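PDB 3K6K: Esterase/lipase from Uncultured bacterium, which probably hydrolyses carboxylic ester bonds, as a bacterial homologue of hormone-sensitive lipase built on the alpha/beta hydrolase fold. Local coordinates for residues E56-L60 with R72-D76; A81-H87 with T113-Y119; T98-L102 with V282-Y286. All blocks are in the same frame, centred on the assembly; numbering follows the deposited sequence.

Interaction 1: residues E56-L60 with R72-D76. With SO4 (sulfate ion), chain E.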
loop_
_atom_site.group_PDB
_atom_site.type_symbol
_atom_site.label_atom_id
_atom_site.label_comp_id
_atom_site.label_asym_id
_atom_site.label_seq_id
_atom_site.Cartn_x
_atom_site.Cartn_y
_atom_site.Cartn_z
ATOM N N GLU A 56 -28.435 10.873 1.464
ATOM C CA GLU A 56 -29.604 11.513 2.030
ATOM C C GLU A 56 -29.092 12.467 3.066
ATOM O O GLU A 56 -28.213 12.119 3.844
ATOM C CB GLU A 56 -30.544 10.486 2.678
ATOM C CG GLU A 56 -31.662 11.101 3.589
ATOM C CD GLU A 56 -32.803 10.090 3.862
ATOM O OE1 GLU A 56 -33.961 10.535 4.065
ATOM O OE2 GLU A 56 -32.552 8.847 3.862
ATOM N N GLY A 57 -29.619 13.681 3.053
ATOM C CA GLY A 57 -29.365 14.609 4.146
ATOM C C GLY A 57 -28.143 15.465 3.929
ATOM O O GLY A 57 -27.767 16.234 4.825
ATOM N N VAL A 58 -27.503 15.310 2.783
ATOM C CA VAL A 58 -26.355 16.121 2.427
ATOM C C VAL A 58 -26.819 17.329 1.662
ATOM O O VAL A 58 -27.243 17.209 0.567
ATOM C CB VAL A 58 -25.222 15.365 1.644
ATOM C CG1 VAL A 58 -24.210 16.287 1.222
ATOM C CG2 VAL A 58 -24.582 14.356 2.460
ATOM N N GLU A 59 -26.692 18.492 2.265
ATOM C CA GLU A 59 -27.144 19.765 1.684
ATOM C C GLU A 59 -26.101 20.301 0.752
ATOM O O GLU A 59 -24.884 20.268 1.054
ATOM C CB GLU A 59 -27.546 20.782 2.769
ATOM C CG GLU A 59 -28.717 20.186 3.564
ATOM C CD GLU A 59 -29.283 21.040 4.707
ATOM O OE1 GLU A 59 -30.459 20.777 5.037
ATOM O OE2 GLU A 59 -28.611 21.947 5.270
ATOM N N LEU A 60 -26.574 20.779 -0.394
ATOM C CA LEU A 60 -25.676 21.248 -1.421
ATOM C C LEU A 60 -25.655 22.756 -1.534
ATOM O O LEU A 60 -26.526 23.364 -2.183
ATOM C CB LEU A 60 -26.024 20.621 -2.786
ATOM C CG LEU A 60 -25.959 19.116 -2.948
ATOM C CD1 LEU A 60 -26.461 18.612 -4.335
ATOM C CD2 LEU A 60 -24.529 18.610 -2.603
ATOM N N ARG A 72 -20.280 23.170 -1.804
ATOM C CA ARG A 72 -20.032 22.801 -0.434
ATOM C C ARG A 72 -21.109 21.819 -0.031
ATOM O O ARG A 72 -22.276 21.970 -0.441
ATOM C CB ARG A 72 -20.074 24.057 0.433
ATOM C CG ARG A 72 -19.709 23.836 1.877
ATOM C CD ARG A 72 -19.660 25.120 2.710
ATOM N NE ARG A 72 -20.959 25.481 3.264
ATOM C CZ ARG A 72 -21.521 26.673 3.087
ATOM N NH1 ARG A 72 -20.875 27.620 2.384
ATOM N NH2 ARG A 72 -22.716 26.920 3.627
ATOM N N GLN A 73 -20.730 20.815 0.765
ATOM C CA GLN A 73 -21.568 19.645 1.004
ATOM C C GLN A 73 -21.379 19.196 2.437
ATOM O O GLN A 73 -20.224 19.049 2.925
ATOM C CB GLN A 73 -21.184 18.487 0.027
ATOM C CG GLN A 73 -20.965 18.919 -1.420
ATOM C CD GLN A 73 -20.547 17.828 -2.417
ATOM O OE1 GLN A 73 -19.944 18.146 -3.461
ATOM N NE2 GLN A 73 -20.902 16.581 -2.156
ATOM N N ALA A 74 -22.495 18.967 3.108
ATOM C CA ALA A 74 -22.495 18.593 4.512
ATOM C C ALA A 74 -23.900 18.257 5.041
ATOM O O ALA A 74 -24.935 18.749 4.519
ATOM C CB ALA A 74 -21.917 19.704 5.328
ATOM N N THR A 75 -23.938 17.471 6.081
ATOM C CA THR A 75 -25.092 17.359 6.900
ATOM C C THR A 75 -25.146 18.467 7.955
ATOM O O THR A 75 -24.171 19.046 8.337
ATOM C CB THR A 75 -25.193 16.011 7.638
ATOM O OG1 THR A 75 -24.069 15.826 8.494
ATOM C CG2 THR A 75 -25.311 14.915 6.714
ATOM N N ASP A 76 -26.359 18.721 8.386
ATOM C CA ASP A 76 -26.732 19.386 9.603
ATOM C C ASP A 76 -25.893 18.901 10.790
ATOM O O ASP A 76 -25.528 19.654 11.659
ATOM C CB ASP A 76 -28.202 19.060 9.818
ATOM C CG ASP A 76 -28.849 19.897 10.851
ATOM O OD1 ASP A 76 -29.635 19.323 11.598
ATOM O OD2 ASP A 76 -28.600 21.103 10.932
HETATM S S SO4 E . -27.486 7.077 1.916
HETATM O O1 SO4 E . -26.619 6.156 1.195
HETATM O O2 SO4 E . -26.663 7.805 2.902
HETATM O O3 SO4 E . -28.094 7.907 0.867
HETATM O O4 SO4 E . -28.577 6.430 2.628
HETATM O O HOH W 1 -28.841 17.210 7.177
#

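Interaction 2: residues A81-H87 with T113-Y119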
loop_
_atom_site.group_PDB
_atom_site.type_symbol
_atom_site.label_atom_id
_atom_site.label_comp_id
_atom_site.label_asym_id
_atom_site.label_seq_id
_atom_site.Cartn_x
_atom_site.Cartn_y
_atom_site.Cartn_z
ATOM N N ALA A 81 -14.326 19.338 10.771
ATOM C CA ALA A 81 -13.417 18.910 9.696
ATOM C C ALA A 81 -13.836 19.437 8.302
ATOM O O ALA A 81 -15.022 19.567 7.998
ATOM C CB ALA A 81 -13.324 17.395 9.692
ATOM N N HIS A 82 -12.870 19.756 7.465
ATOM C CA HIS A 82 -13.142 20.120 6.096
ATOM C C HIS A 82 -12.375 19.195 5.189
ATOM O O HIS A 82 -11.192 18.880 5.511
ATOM C CB HIS A 82 -12.685 21.549 5.853
ATOM C CG HIS A 82 -13.418 22.548 6.698
ATOM N ND1 HIS A 82 -14.534 23.224 6.247
ATOM C CD2 HIS A 82 -13.247 22.912 7.993
ATOM C CE1 HIS A 82 -14.994 23.991 7.219
ATOM N NE2 HIS A 82 -14.231 23.824 8.284
ATOM N N ILE A 83 -13.031 18.765 4.084
ATOM C CA ILE A 83 -12.420 18.013 3.016
ATOM C C ILE A 83 -12.406 18.911 1.769
ATOM O O ILE A 83 -13.447 19.392 1.312
ATOM C CB ILE A 83 -13.170 16.631 2.665
ATOM C CG1 ILE A 83 -13.375 15.751 3.913
ATOM C CG2 ILE A 83 -12.398 15.872 1.576
ATOM C CD1 ILE A 83 -14.229 14.495 3.706
ATOM N N LEU A 84 -11.239 19.129 1.202
ATOM C CA LEU A 84 -11.192 19.897 0.022
ATOM C C LEU A 84 -11.022 18.877 -1.109
ATOM O O LEU A 84 -9.981 18.242 -1.167
ATOM C CB LEU A 84 -9.982 20.831 0.077
ATOM C CG LEU A 84 -9.707 21.659 -1.184
ATOM C CD1 LEU A 84 -11.043 22.352 -1.623
ATOM C CD2 LEU A 84 -8.582 22.693 -0.968
ATOM N N TYR A 85 -12.041 18.742 -1.976
ATOM C CA TYR A 85 -12.102 17.679 -2.995
ATOM C C TYR A 85 -11.821 18.136 -4.458
ATOM O O TYR A 85 -12.424 19.099 -4.937
ATOM C CB TYR A 85 -13.436 16.891 -2.922
ATOM C CG TYR A 85 -13.364 15.588 -3.693
ATOM C CD1 TYR A 85 -13.592 15.556 -5.071
ATOM C CD2 TYR A 85 -13.033 14.377 -3.036
ATOM C CE1 TYR A 85 -13.459 14.346 -5.784
ATOM C CE2 TYR A 85 -12.909 13.188 -3.716
ATOM C CZ TYR A 85 -13.123 13.167 -5.098
ATOM O OH TYR A 85 -12.984 11.983 -5.795
ATOM N N PHE A 86 -10.977 17.399 -5.176
ATOM C CA PHE A 86 -10.794 17.662 -6.588
ATOM C C PHE A 86 -11.275 16.477 -7.453
ATOM O O PHE A 86 -10.806 15.377 -7.287
ATOM C CB PHE A 86 -9.320 17.987 -6.924
ATOM C CG PHE A 86 -8.664 18.919 -5.976
ATOM C CD1 PHE A 86 -9.194 20.184 -5.733
ATOM C CD2 PHE A 86 -7.487 18.554 -5.323
ATOM C CE1 PHE A 86 -8.566 21.058 -4.855
ATOM C CE2 PHE A 86 -6.839 19.428 -4.426
ATOM C CZ PHE A 86 -7.374 20.673 -4.191
ATOM N N HIS A 87 -12.190 16.708 -8.389
ATOM C CA HIS A 87 -12.789 15.639 -9.182
ATOM C C HIS A 87 -11.832 15.177 -10.288
ATOM O O HIS A 87 -10.887 15.846 -10.609
ATOM C CB HIS A 87 -14.120 16.133 -9.802
ATOM C CG HIS A 87 -13.923 17.140 -10.884
ATOM N ND1 HIS A 87 -13.979 18.503 -10.664
ATOM C CD2 HIS A 87 -13.560 16.984 -12.175
ATOM C CE1 HIS A 87 -13.746 19.133 -11.804
ATOM N NE2 HIS A 87 -13.477 18.232 -12.727
ATOM N N THR A 113 -17.473 18.809 6.325
ATOM C CA THR A 113 -17.917 19.689 5.312
ATOM C C THR A 113 -16.967 19.487 4.153
ATOM O O THR A 113 -15.770 19.706 4.264
ATOM C CB THR A 113 -17.923 21.145 5.806
ATOM O OG1 THR A 113 -18.748 21.234 6.980
ATOM C CG2 THR A 113 -18.431 22.090 4.736
ATOM N N LEU A 114 -17.508 19.102 3.014
ATOM C CA LEU A 114 -16.670 18.843 1.877
ATOM C C LEU A 114 -16.914 19.966 0.873
ATOM O O LEU A 114 -18.036 20.404 0.693
ATOM C CB LEU A 114 -17.003 17.458 1.325
ATOM C CG LEU A 114 -16.282 17.003 0.066
ATOM C CD1 LEU A 114 -16.128 15.454 0.061
ATOM C CD2 LEU A 114 -17.079 17.468 -1.157
ATOM N N TRP A 115 -15.869 20.425 0.212
ATOM C CA TRP A 115 -15.934 21.548 -0.698
ATOM C C TRP A 115 -15.411 20.943 -1.973
ATOM O O TRP A 115 -14.214 20.718 -2.067
ATOM C CB TRP A 115 -14.920 22.624 -0.292
ATOM C CG TRP A 115 -15.159 23.202 1.075
ATOM C CD1 TRP A 115 -14.917 22.601 2.267
ATOM C CD2 TRP A 115 -15.703 24.504 1.380
ATOM N NE1 TRP A 115 -15.264 23.431 3.299
ATOM C CE2 TRP A 115 -15.750 24.610 2.786
ATOM C CE3 TRP A 115 -16.163 25.589 0.589
ATOM C CZ2 TRP A 115 -16.260 25.762 3.451
ATOM C CZ3 TRP A 115 -16.644 26.745 1.232
ATOM C CH2 TRP A 115 -16.686 26.822 2.665
ATOM N N SER A 116 -16.298 20.672 -2.928
ATOM C CA SER A 116 -15.890 20.066 -4.177
ATOM C C SER A 116 -15.577 21.140 -5.199
ATOM O O SER A 116 -16.467 21.890 -5.678
ATOM C CB SER A 116 -16.930 19.030 -4.664
ATOM O OG SER A 116 -16.508 18.428 -5.888
ATOM N N LEU A 117 -14.302 21.247 -5.524
ATOM C CA LEU A 117 -13.857 22.398 -6.266
ATOM C C LEU A 117 -14.207 22.286 -7.716
ATOM O O LEU A 117 -14.005 21.248 -8.273
ATOM C CB LEU A 117 -12.357 22.557 -6.126
ATOM C CG LEU A 117 -11.865 23.883 -6.654
ATOM C CD1 LEU A 117 -12.094 24.922 -5.540
ATOM C CD2 LEU A 117 -10.397 23.820 -7.105
ATOM N N ASP A 118 -14.734 23.358 -8.330
ATOM C CA ASP A 118 -14.833 23.439 -9.813
ATOM C C ASP A 118 -13.574 24.066 -10.412
ATOM O O ASP A 118 -13.634 25.107 -11.081
ATOM C CB ASP A 118 -16.106 24.212 -10.262
ATOM C CG ASP A 118 -16.669 23.750 -11.619
ATOM O OD1 ASP A 118 -15.951 23.315 -12.549
ATOM O OD2 ASP A 118 -17.890 23.815 -11.746
ATOM N N TYR A 119 -12.411 23.461 -10.157
ATOM C CA TYR A 119 -11.165 23.960 -10.759
ATOM C C TYR A 119 -11.319 24.014 -12.253
ATOM O O TYR A 119 -12.150 23.344 -12.792
ATOM C CB TYR A 119 -9.942 23.094 -10.391
ATOM C CG TYR A 119 -9.987 21.695 -10.923
ATOM C CD1 TYR A 119 -9.503 21.405 -12.197
ATOM C CD2 TYR A 119 -10.476 20.655 -10.153
ATOM C CE1 TYR A 119 -9.557 20.109 -12.686
ATOM C CE2 TYR A 119 -10.540 19.321 -10.642
ATOM C CZ TYR A 119 -10.096 19.087 -11.897
ATOM O OH TYR A 119 -10.127 17.814 -12.372
HETATM O O HOH W 2 -17.221 21.064 9.076
HETATM O O HOH W 3 -14.188 18.729 -7.682
#

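Interaction 3: residues T98-L102 with V282-Y286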
loop_
_atom_site.group_PDB
_atom_site.type_symbol
_atom_site.label_atom_id
_atom_site.label_comp_id
_atom_site.label_asym_id
_atom_site.label_seq_id
_atom_site.Cartn_x
_atom_site.Cartn_y
_atom_site.Cartn_z
ATOM N N THR A 98 -20.913 16.067 -11.454
ATOM C CA THR A 98 -20.680 14.673 -11.842
ATOM C C THR A 98 -20.207 13.761 -10.704
ATOM O O THR A 98 -20.296 12.557 -10.859
ATOM C CB THR A 98 -19.590 14.554 -12.864
ATOM O OG1 THR A 98 -18.419 15.273 -12.402
ATOM C CG2 THR A 98 -20.057 15.098 -14.183
ATOM N N HIS A 99 -19.676 14.317 -9.604
ATOM C CA HIS A 99 -19.028 13.482 -8.561
ATOM C C HIS A 99 -19.853 13.489 -7.255
ATOM O O HIS A 99 -19.518 12.821 -6.243
ATOM C CB HIS A 99 -17.560 13.876 -8.366
ATOM C CG HIS A 99 -16.681 13.416 -9.484
ATOM N ND1 HIS A 99 -15.552 12.638 -9.281
ATOM C CD2 HIS A 99 -16.818 13.534 -10.827
ATOM C CE1 HIS A 99 -15.008 12.345 -10.452
ATOM N NE2 HIS A 99 -15.752 12.886 -11.406
ATOM N N LEU A 100 -20.992 14.173 -7.342
ATOM C CA LEU A 100 -21.858 14.207 -6.215
ATOM C C LEU A 100 -22.010 12.875 -5.636
ATOM O O LEU A 100 -21.948 12.783 -4.402
ATOM C CB LEU A 100 -23.227 14.784 -6.533
ATOM C CG LEU A 100 -22.969 16.254 -6.725
ATOM C CD1 LEU A 100 -24.185 16.882 -7.383
ATOM C CD2 LEU A 100 -22.694 16.879 -5.403
ATOM N N VAL A 101 -22.259 11.864 -6.454
ATOM C CA VAL A 101 -22.391 10.497 -6.002
ATOM C C VAL A 101 -21.287 10.044 -5.039
ATOM O O VAL A 101 -21.573 9.509 -4.026
ATOM C CB VAL A 101 -22.633 9.455 -7.140
ATOM C CG1 VAL A 101 -21.541 9.432 -8.129
ATOM C CG2 VAL A 101 -22.833 8.123 -6.569
ATOM N N LEU A 102 -20.044 10.307 -5.368
ATOM C CA LEU A 102 -18.935 9.921 -4.551
ATOM C C LEU A 102 -18.805 10.857 -3.307
ATOM O O LEU A 102 -18.746 10.355 -2.176
ATOM C CB LEU A 102 -17.681 9.881 -5.403
ATOM C CG LEU A 102 -16.320 9.647 -4.714
ATOM C CD1 LEU A 102 -16.399 8.692 -3.565
ATOM C CD2 LEU A 102 -15.316 9.122 -5.730
ATOM N N VAL A 282 -11.542 4.319 -10.277
ATOM C CA VAL A 282 -12.386 5.058 -9.337
ATOM C C VAL A 282 -13.704 4.306 -8.996
ATOM O O VAL A 282 -14.803 4.833 -9.091
ATOM C CB VAL A 282 -12.663 6.547 -9.757
ATOM C CG1 VAL A 282 -13.227 7.290 -8.550
ATOM C CG2 VAL A 282 -11.361 7.313 -10.264
ATOM N N PHE A 283 -13.572 3.082 -8.528
ATOM C CA PHE A 283 -14.727 2.235 -8.301
ATOM C C PHE A 283 -15.679 2.754 -7.258
ATOM O O PHE A 283 -16.841 2.286 -7.227
ATOM C CB PHE A 283 -14.285 0.811 -7.939
ATOM C CG PHE A 283 -13.600 0.683 -6.575
ATOM C CD1 PHE A 283 -14.333 0.315 -5.454
ATOM C CD2 PHE A 283 -12.236 0.861 -6.446
ATOM C CE1 PHE A 283 -13.713 0.183 -4.226
ATOM C CE2 PHE A 283 -11.601 0.701 -5.248
ATOM C CZ PHE A 283 -12.338 0.396 -4.120
ATOM N N GLN A 284 -15.207 3.697 -6.422
ATOM C CA GLN A 284 -16.000 4.251 -5.357
ATOM C C GLN A 284 -17.226 5.004 -5.931
ATOM O O GLN A 284 -18.096 5.414 -5.158
ATOM C CB GLN A 284 -15.156 5.169 -4.384
ATOM C CG GLN A 284 -13.893 4.537 -3.705
ATOM C CD GLN A 284 -12.684 4.354 -4.697
ATOM O OE1 GLN A 284 -12.798 4.629 -5.919
ATOM N NE2 GLN A 284 -11.552 3.901 -4.168
ATOM N N MET A 285 -17.246 5.244 -7.249
ATOM C CA MET A 285 -18.432 5.770 -7.916
ATOM C C MET A 285 -19.634 4.792 -7.979
ATOM O O MET A 285 -20.803 5.224 -8.194
ATOM C CB MET A 285 -18.127 6.278 -9.347
ATOM C CG MET A 285 -16.924 7.163 -9.443
ATOM S SD MET A 285 -17.078 8.945 -9.193
ATOM C CE MET A 285 -17.662 9.509 -10.787
ATOM N N TYR A 286 -19.363 3.501 -7.796
ATOM C CA TYR A 286 -20.333 2.485 -8.157
ATOM C C TYR A 286 -20.923 1.681 -6.982
ATOM O O TYR A 286 -21.349 0.531 -7.163
ATOM C CB TYR A 286 -19.754 1.589 -9.265
ATOM C CG TYR A 286 -19.108 2.439 -10.392
ATOM C CD1 TYR A 286 -17.741 2.384 -10.659
ATOM C CD2 TYR A 286 -19.881 3.283 -11.185
ATOM C CE1 TYR A 286 -17.169 3.187 -11.666
ATOM C CE2 TYR A 286 -19.340 4.054 -12.202
ATOM C CZ TYR A 286 -17.994 4.015 -12.444
ATOM O OH TYR A 286 -17.475 4.836 -13.412
#

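Interaction 1: residues E56-L60 with R72-D76
Gly57 is the first residue of 56-60 to meet 72-76: its carbonyl O lies 3.4 Å from the methyl CG2 of Thr75, and Thr75 CA directs a C-H at the same oxygen. One step earlier, the backbone N of Glu56 makes a 3.0 Å hydrogen bond to O3 of a sulfate ion, probably taken up from the crystallisation liquor, and the carbonyl O of Glu56 is bonded by Lys108. Gly57 has a positive phi of 90°, at which a CB would collide with the carbonyl O of Glu56, so the backbone at this point favours glycine. A water donates to Gly57 O at 2.8 Å and accepts from Asp76 N, bridging the two segments beyond their direct pairing. Val58 splits its branches: CG1, trans to the backbone N (chi1 174°), sits 3.9 Å from Gln73 CB, while CG2 turns to the methyl of Thr75; Thr104 of helix 96-110 also touches this valine. This is the open end of the beta hairpin of strands 59-65 and 68-74, the antiparallel margin added to the parallel strands of the alpha/beta hydrolase sheet. Glu59 forms a hydrogen-bonded pair with Ala74. Its N donates to Ala74 O over 2.9 Å (160° at the hydrogen), whereas the return bond, Ala74 N to Glu59 O at 3.4 Å, is weak; Gln73 CA offers that oxygen a further C-H. The extended Glu59 chain brings its carboxylate near that of Asp76 without contact, probably a mild repulsion. Leu60 and Gln73, a non-hydrogen-bonded pair, lie alongside each other and point the same way, with Leu60 CD2 3.8 Å from Gln73 CG. Leu100 touches both, and Gln73 NE2 is hydrogen-bonded to Thr103 OG1.

Interaction 2: residues A81-H87 with T113-Y119
His82 and Trp115 lie side by side at one end of the paired strands, rim to rim. In each, CG stands anti to the carbonyl carbon (chi1 -62° in both), which sets the two rings next to each other. Indole NE1 donates to imidazole ND1 over 3.0 Å, close to both ring planes and fairly straight (162°), a bond likely to fix the rotation of the His82 ring. Next along, Leu84 crosses Trp115 at about a right angle and sets CD1 against its CB. Phe86 and Leu117 continue this face, running alongside each other, Leu117 CB meeting the ring edge 4.0 Å from Phe86 CD1. On the other face, Ile83 CG2 packs at 4.0 Å on Leu114 CD1, and Leu114 CD2 reaches Tyr85 CB; the Tyr85 hydroxyl is bonded to Asp156. Beyond the strands, His87 and Tyr119 form an offset stack, planes 14° apart and centroids 4.4 Å apart. The Tyr119 hydroxyl also donates to His87 O at 2.7 Å, so ring and backbone are both held. A water in the plane of the His87 ring links Leu117 O, at 2.6 Å, with Ser116 OG. Regular parallel backbone bonds, such as Trp115 N to Ile83 O, join the strands. The arrangement is the beta-alpha-beta crossover of an alpha/beta hydrolase, helix 96-110 connecting the strands; His87 heads a His-Gly-Gly-Gly sequence, as in the oxyanion-hole motif of the hormone-sensitive lipase family.

Interaction 3: residues T98-L102 with V282-Y286
Met285 lays its terminal methyl over the His99 ring, the aromatic part of this contact. CE stands 3.9 Å from the ring centroid and only 9° off the normal, a CH-pi contact near the centre of the face. The sulfur follows over the same face, SD being 4.3 Å from the His99 centroid and tilted 24° off the normal, which makes a sulfur-aromatic contact as well. A bend in the methionine chain at chi2 (-88°), repeated at chi3, folds SD and CE back towards helix 96-110. With His99 replaced by an alanine, the Met285 methyl would probably lose the flat surface it rests on, leaving CE freer to turn about its bond to SD, which Leu102 still packs against.

The second kind is apolar packing centred on Leu102. It crosses Met285 at about a right angle, CD2 lying 3.9 Å from SD. The same CD2 touches Val282 CG1 at 4.0 Å, while the other branch, CD1, runs beside Gln284 and meets its CB at 3.8 Å. Ile297 of helix 291-305 packs on both Leu102 and Gln284. Separately, Val101 CG2 makes a van der Waals touch on the backbone, 3.9 Å from Met285 O.

No hydrogen bond joins the two segments. Within the loop, Met285 N bonds to Val282 O at 3.1 Å, and Tyr286 N to Phe283 O, shaping the short 3-10 segment 283-285. Other bonds tie the loop to further parts of the chain: Val282 N is held by Ser185 OG, and Gln284 NE2 has a weak bond to Ser296.

Val282 directly follows His281, the probable catalytic histidine. The loop after that histidine thus meets helix 96-110 by the fit of methyls, sulfur and ring face rather than by directional polar pairing.

Overall arrangement
Interactions 1 and 2, with centres about 13 Å apart, share one sheet: strand 68-74 runs antiparallel beside strand 113-117, with a probable hydrogen bond from Leu114 N to Gln73 O (2.7 Å), while Arg72 CD packs 3.4 Å from Trp115 CH2. Helix 96-110, which joins the strands of interaction 2, supplies one segment of interaction 3. Through Leu100 it meets interaction 1, about 16 Å away between centres, with Leu100 CD2 3.8 Å from Leu60 CD2. Interaction 3 touches interaction 2 where Leu102 CD2 lies 3.7 Å from Tyr85 OH. Tyr85 and Val282 both reach the probable nucleophile elbow around Ser157, so interactions 2 and 3 border the presumed Ser157-His281-Glu251 site.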